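Local coordinates for prenyltransference for protein (Lavandula lanata, PDB 5HC8), which probably joins two dimethylallyl diphosphate units head-to-middle to form lavandulyl diphosphate, on a fold related to undecaprenyl diphosphate synthase, at residues Lys93-Thr97 with Ser98-Ile102; Asp167-Glu171 with Ala172-Gln176. One frame throughout, in Å; residues are numbered along the deposited sequence.

Contact 1 of 2, residues Lys93-Thr97 with Ser98-Ile102; sequences KELVT and SQQDI
Ile102 comes back beside Val96, their CA atoms 4.4 Å apart, because the chain leaving the helix folds through a type I beta turn from Ser98 to Asp101 and doubles back alongside the last helical turn. Ser98 holds the start of this reversal. With its OG set between the backbone N and the carbonyl carbon (chi1 78°), the hydroxyl donates to Leu95 O at 2.9 Å, arriving from above the carbonyl plane. The same OG accepts from Gln100 N at 2.9 Å, which makes an ST turn. One hydroxyl thus ties the helix end to the turn. Ile102 lies across Leu95, its CD1 resting 3.7 Å from Leu95 CB and about as far from CD2 of the same leucine. On the next residue, Val96 CG1 sits against the backbone carbonyl of Ile102, 3.3 Å from its O. A water bridges Val96 O (2.6 Å) and Asp101 OD1 (2.9 Å), linking helix and turn. Gln100 sends NE2 to Ser50 O, while Asp101 OD2 accepts from Lys132 N. The whole reversal carries the chain from helix 91-97 into strand 103-107, one of the two outermost strands of the parallel sheet within this chain, with Leu95 packed on Ile49 and Ser50 of helix 34-54 and Val96 on Leu127 and Ser128 of helix 115-128.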
loop_
_atom_site.group_PDB
_atom_site.type_symbol
_atom_site.label_atom_id
_atom_site.label_comp_id
_atom_site.label_asym_id
_atom_site.label_seq_id
_atom_site.Cartn_x
_atom_site.Cartn_y
_atom_site.Cartn_z
ATOM N N LYS A 93 18.691 23.093 9.857
ATOM C CA LYS A 93 20.060 23.454 10.267
ATOM C C LYS A 93 20.158 23.364 11.819
ATOM O O LYS A 93 21.101 22.769 12.362
ATOM C CB LYS A 93 20.412 24.855 9.736
ATOM C CG LYS A 93 21.557 25.544 10.477
ATOM C CD LYS A 93 21.851 26.920 9.893
ATOM C CE LYS A 93 23.274 27.366 10.234
ATOM N NZ LYS A 93 23.339 28.832 10.477
ATOM N N GLU A 94 19.170 23.891 12.523
ATOM C CA GLU A 94 19.121 23.740 14.002
ATOM C C GLU A 94 19.086 22.287 14.507
ATOM O O GLU A 94 19.783 21.931 15.445
ATOM C CB GLU A 94 17.906 24.490 14.562
ATOM C CG GLU A 94 18.088 24.997 15.992
ATOM C CD GLU A 94 19.194 26.068 16.117
ATOM O OE1 GLU A 94 19.464 26.531 17.254
ATOM O OE2 GLU A 94 19.800 26.464 15.082
ATOM N N LEU A 95 18.269 21.439 13.883
ATOM C CA LEU A 95 18.179 20.056 14.284
ATOM C C LEU A 95 19.478 19.223 14.095
ATOM O O LEU A 95 19.819 18.372 14.935
ATOM C CB LEU A 95 17.024 19.384 13.507
ATOM C CG LEU A 95 15.612 19.863 13.891
ATOM C CD1 LEU A 95 14.598 19.682 12.757
ATOM C CD2 LEU A 95 15.229 19.086 15.127
ATOM N N VAL A 96 20.161 19.409 12.979
ATOM C CA VAL A 96 21.311 18.591 12.681
ATOM C C VAL A 96 22.538 19.082 13.490
ATOM O O VAL A 96 23.444 18.277 13.785
ATOM C CB VAL A 96 21.603 18.512 11.172
ATOM C CG1 VAL A 96 20.374 18.091 10.399
ATOM C CG2 VAL A 96 22.099 19.818 10.605
ATOM N N THR A 97 22.528 20.363 13.862
ATOM C CA THR A 97 23.602 20.958 14.723
ATOM C C THR A 97 23.293 20.976 16.219
ATOM O O THR A 97 24.155 21.348 17.016
ATOM C CB THR A 97 24.105 22.347 14.236
ATOM O OG1 THR A 97 23.095 23.354 14.344
ATOM C CG2 THR A 97 24.549 22.248 12.790
ATOM N N SER A 98 22.097 20.522 16.609
ATOM C CA SER A 98 21.766 20.306 18.016
ATOM C C SER A 98 22.399 19.043 18.539
ATOM O O SER A 98 23.023 18.261 17.801
ATOM C CB SER A 98 20.253 20.178 18.207
ATOM O OG SER A 98 19.786 18.891 17.814
ATOM N N GLN A 99 22.200 18.816 19.825
ATOM C CA GLN A 99 22.629 17.569 20.437
ATOM C C GLN A 99 21.797 16.384 19.960
ATOM O O GLN A 99 22.151 15.263 20.243
ATOM C CB GLN A 99 22.574 17.652 21.956
ATOM C CG GLN A 99 23.633 18.589 22.537
ATOM C CD GLN A 99 23.030 19.634 23.472
ATOM O OE1 GLN A 99 22.531 20.685 23.025
ATOM N NE2 GLN A 99 23.065 19.350 24.778
ATOM N N GLN A 100 20.704 16.598 19.239
ATOM C CA GLN A 100 19.978 15.438 18.674
ATOM C C GLN A 100 20.724 14.823 17.520
ATOM O O GLN A 100 20.637 13.601 17.275
ATOM C CB GLN A 100 18.535 15.813 18.360
ATOM C CG GLN A 100 17.827 16.152 19.662
ATOM C CD GLN A 100 16.339 16.317 19.520
ATOM O OE1 GLN A 100 15.864 17.248 18.847
ATOM N NE2 GLN A 100 15.588 15.438 20.179
ATOM N N ASP A 101 21.550 15.649 16.874
ATOM C CA ASP A 101 22.533 15.127 15.969
ATOM C C ASP A 101 21.852 14.406 14.799
ATOM O O ASP A 101 22.257 13.311 14.392
ATOM C CB ASP A 101 23.459 14.138 16.672
ATOM C CG ASP A 101 24.766 13.927 15.916
ATOM O OD1 ASP A 101 25.205 14.813 15.154
ATOM O OD2 ASP A 101 25.334 12.851 16.052
ATOM N N ILE A 102 20.812 15.035 14.281
ATOM C CA ILE A 102 19.980 14.396 13.270
ATOM C C ILE A 102 20.672 14.282 11.942
ATOM O O ILE A 102 21.348 15.187 11.526
ATOM C CB ILE A 102 18.671 15.163 13.164
ATOM C CG1 ILE A 102 17.863 14.772 14.402
ATOM C CG2 ILE A 102 17.924 14.843 11.865
ATOM C CD1 ILE A 102 17.294 16.007 14.990
HETATM O O HOH W 1 25.111 17.626 15.715
#

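Contact 2 of 2, residues Asp167-Glu171 with Ala172-Gln176; sequences DDIDE and ATFEQ
Asp170 and Thr173 meet at the N-terminus of helix 171-176, where the aspartate is the N-cap and closes the first turn with its side chain. The approach to the cap begins in a 3-10 segment. Here Asp168 turns its carboxylate to a salt bridge with Arg165, and its backbone O lies 3.5 Å from Thr173 OG1. Ile169 follows, buried; its CG2 comes to the edge of the Phe174 ring, near the ring plane, 4.5 Å from CD2. That ring stacks with Trp206 and also packs against Ile148, Ala151 and Ile155 of helix 144-160. At Asp170, CG is placed between the backbone N and the carbonyl carbon (chi1 53°), which swings the carboxylate over the start of the helix. Its backbone O meanwhile takes the amide of Phe174 at 3.0 Å, so main chain and side chain of one residue both serve the first turn. Glu171 continues the pattern, its O accepting from Glu175 N at 2.8 Å; Glu175 OE1 in turn accepts from NE1 of Trp206 of the same chain. The carboxylate of Glu171 leaves the turn for a salt bridge with Arg145 of the second subunit, on which Ile169 packs against Ala156 and Phe174 against Ala152, so the helix start forms part of the interface with that subunit. The cap itself rests on a single oxygen: Asp170 OD1 takes Thr173 N at 2.8 Å nearly head-on, and Thr173 OG1 at 2.7 Å on its syn side, 35° out of the carboxylate plane, the two donors reaching it from opposite faces.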
loop_
_atom_site.group_PDB
_atom_site.type_symbol
_atom_site.label_atom_id
_atom_site.label_comp_id
_atom_site.label_asym_id
_atom_site.label_seq_id
_atom_site.Cartn_x
_atom_site.Cartn_y
_atom_site.Cartn_z
ATOM N N ASP A 167 16.843 -13.935 -13.518
ATOM C CA ASP A 167 16.580 -14.754 -12.314
ATOM C C ASP A 167 17.355 -14.355 -11.048
ATOM O O ASP A 167 17.032 -14.811 -9.969
ATOM C CB ASP A 167 16.757 -16.248 -12.610
ATOM C CG ASP A 167 15.544 -16.850 -13.332
ATOM O OD1 ASP A 167 14.711 -16.084 -13.880
ATOM O OD2 ASP A 167 15.419 -18.099 -13.346
ATOM N N ASP A 168 18.322 -13.465 -11.150
ATOM C CA ASP A 168 18.932 -12.897 -9.962
ATOM C C ASP A 168 18.070 -11.863 -9.285
ATOM O O ASP A 168 18.405 -11.417 -8.203
ATOM C CB ASP A 168 20.269 -12.214 -10.272
ATOM C CG ASP A 168 21.286 -13.135 -11.008
ATOM O OD1 ASP A 168 21.185 -14.399 -10.932
ATOM O OD2 ASP A 168 22.193 -12.528 -11.656
ATOM N N ILE A 169 16.991 -11.411 -9.932
ATOM C CA ILE A 169 16.179 -10.360 -9.348
ATOM C C ILE A 169 15.276 -10.945 -8.227
ATOM O O ILE A 169 14.414 -11.789 -8.480
ATOM C CB ILE A 169 15.322 -9.592 -10.417
ATOM C CG1 ILE A 169 16.227 -8.980 -11.484
ATOM C CG2 ILE A 169 14.538 -8.457 -9.755
ATOM C CD1 ILE A 169 15.508 -8.761 -12.785
ATOM N N ASP A 170 15.542 -10.550 -6.988
ATOM C CA ASP A 170 14.744 -11.026 -5.849
ATOM C C ASP A 170 14.315 -9.829 -5.065
ATOM O O ASP A 170 14.719 -8.685 -5.408
ATOM C CB ASP A 170 15.545 -12.026 -4.997
ATOM C CG ASP A 170 16.869 -11.496 -4.589
ATOM O OD1 ASP A 170 17.106 -10.291 -4.710
ATOM O OD2 ASP A 170 17.720 -12.314 -4.139
ATOM N N GLU A 171 13.529 -10.018 -3.978
ATOM C CA GLU A 171 13.152 -8.825 -3.184
ATOM C C GLU A 171 14.290 -7.951 -2.825
ATOM O O GLU A 171 14.246 -6.698 -2.886
ATOM C CB GLU A 171 12.432 -9.146 -1.855
ATOM C CG GLU A 171 11.016 -9.436 -2.022
ATOM C CD GLU A 171 10.358 -9.802 -0.717
ATOM O OE1 GLU A 171 10.168 -8.914 0.084
ATOM O OE2 GLU A 171 10.099 -10.997 -0.485
ATOM N N ALA A 172 15.331 -8.591 -2.286
ATOM C CA ALA A 172 16.405 -7.818 -1.761
ATOM C C ALA A 172 17.083 -7.000 -2.844
ATOM O O ALA A 172 17.512 -5.872 -2.647
ATOM C CB ALA A 172 17.420 -8.748 -1.053
ATOM N N THR A 173 17.222 -7.576 -4.028
ATOM C CA THR A 173 17.830 -6.797 -5.119
ATOM C C THR A 173 16.938 -5.610 -5.501
ATOM O O THR A 173 17.371 -4.483 -5.688
ATOM C CB THR A 173 18.041 -7.734 -6.349
ATOM O OG1 THR A 173 18.964 -8.776 -5.947
ATOM C CG2 THR A 173 18.624 -6.943 -7.498
ATOM N N PHE A 174 15.647 -5.879 -5.507
ATOM C CA PHE A 174 14.711 -4.834 -5.916
ATOM C C PHE A 174 14.734 -3.709 -4.912
ATOM O O PHE A 174 14.914 -2.550 -5.249
ATOM C CB PHE A 174 13.331 -5.446 -6.181
ATOM C CG PHE A 174 12.477 -4.563 -7.030
ATOM C CD1 PHE A 174 11.840 -3.490 -6.464
ATOM C CD2 PHE A 174 12.420 -4.750 -8.400
ATOM C CE1 PHE A 174 11.089 -2.636 -7.243
ATOM C CE2 PHE A 174 11.648 -3.898 -9.196
ATOM C CZ PHE A 174 11.038 -2.811 -8.612
ATOM N N GLU A 175 14.813 -4.077 -3.644
ATOM C CA GLU A 175 14.913 -3.144 -2.540
ATOM C C GLU A 175 16.129 -2.241 -2.617
ATOM O O GLU A 175 16.067 -1.046 -2.356
ATOM C CB GLU A 175 14.867 -4.042 -1.287
ATOM C CG GLU A 175 14.886 -3.522 0.133
ATOM C CD GLU A 175 13.546 -3.113 0.605
ATOM O OE1 GLU A 175 12.651 -3.946 0.971
ATOM O OE2 GLU A 175 13.416 -1.887 0.544
ATOM N N GLN A 176 17.279 -2.768 -3.058
ATOM C CA GLN A 176 18.510 -1.938 -3.074
ATOM C C GLN A 176 18.515 -0.891 -4.197
ATOM O O GLN A 176 19.357 -0.010 -4.249
ATOM C CB GLN A 176 19.773 -2.806 -3.333
ATOM C CG GLN A 176 20.017 -3.993 -2.423
ATOM C CD GLN A 176 20.968 -5.022 -3.101
ATOM O OE1 GLN A 176 21.753 -4.675 -4.007
ATOM N NE2 GLN A 176 20.886 -6.285 -2.680
#

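How the contacts relate
Contacts 1 and 2 are local features at two helix ends, met in series along the chain, and they do not touch: their centres are 35 Å apart and their nearest atoms about 21 Å. Residues 93-102 handle a helix exit and hand the chain to one of the two outermost strands of its parallel sheet, whereas residues 167-176 handle a helix entry. They also differ in surroundings, since contact 1 touches no other protein chain of the assembly while contact 2 forms part of the interface with the second subunit. Neither contributes a residue to the substrate pockets. The side chain of Glu171 is about 14 Å from one bound copy of the 3-methylbut-3-enylsulfanyl diphosphate ligand.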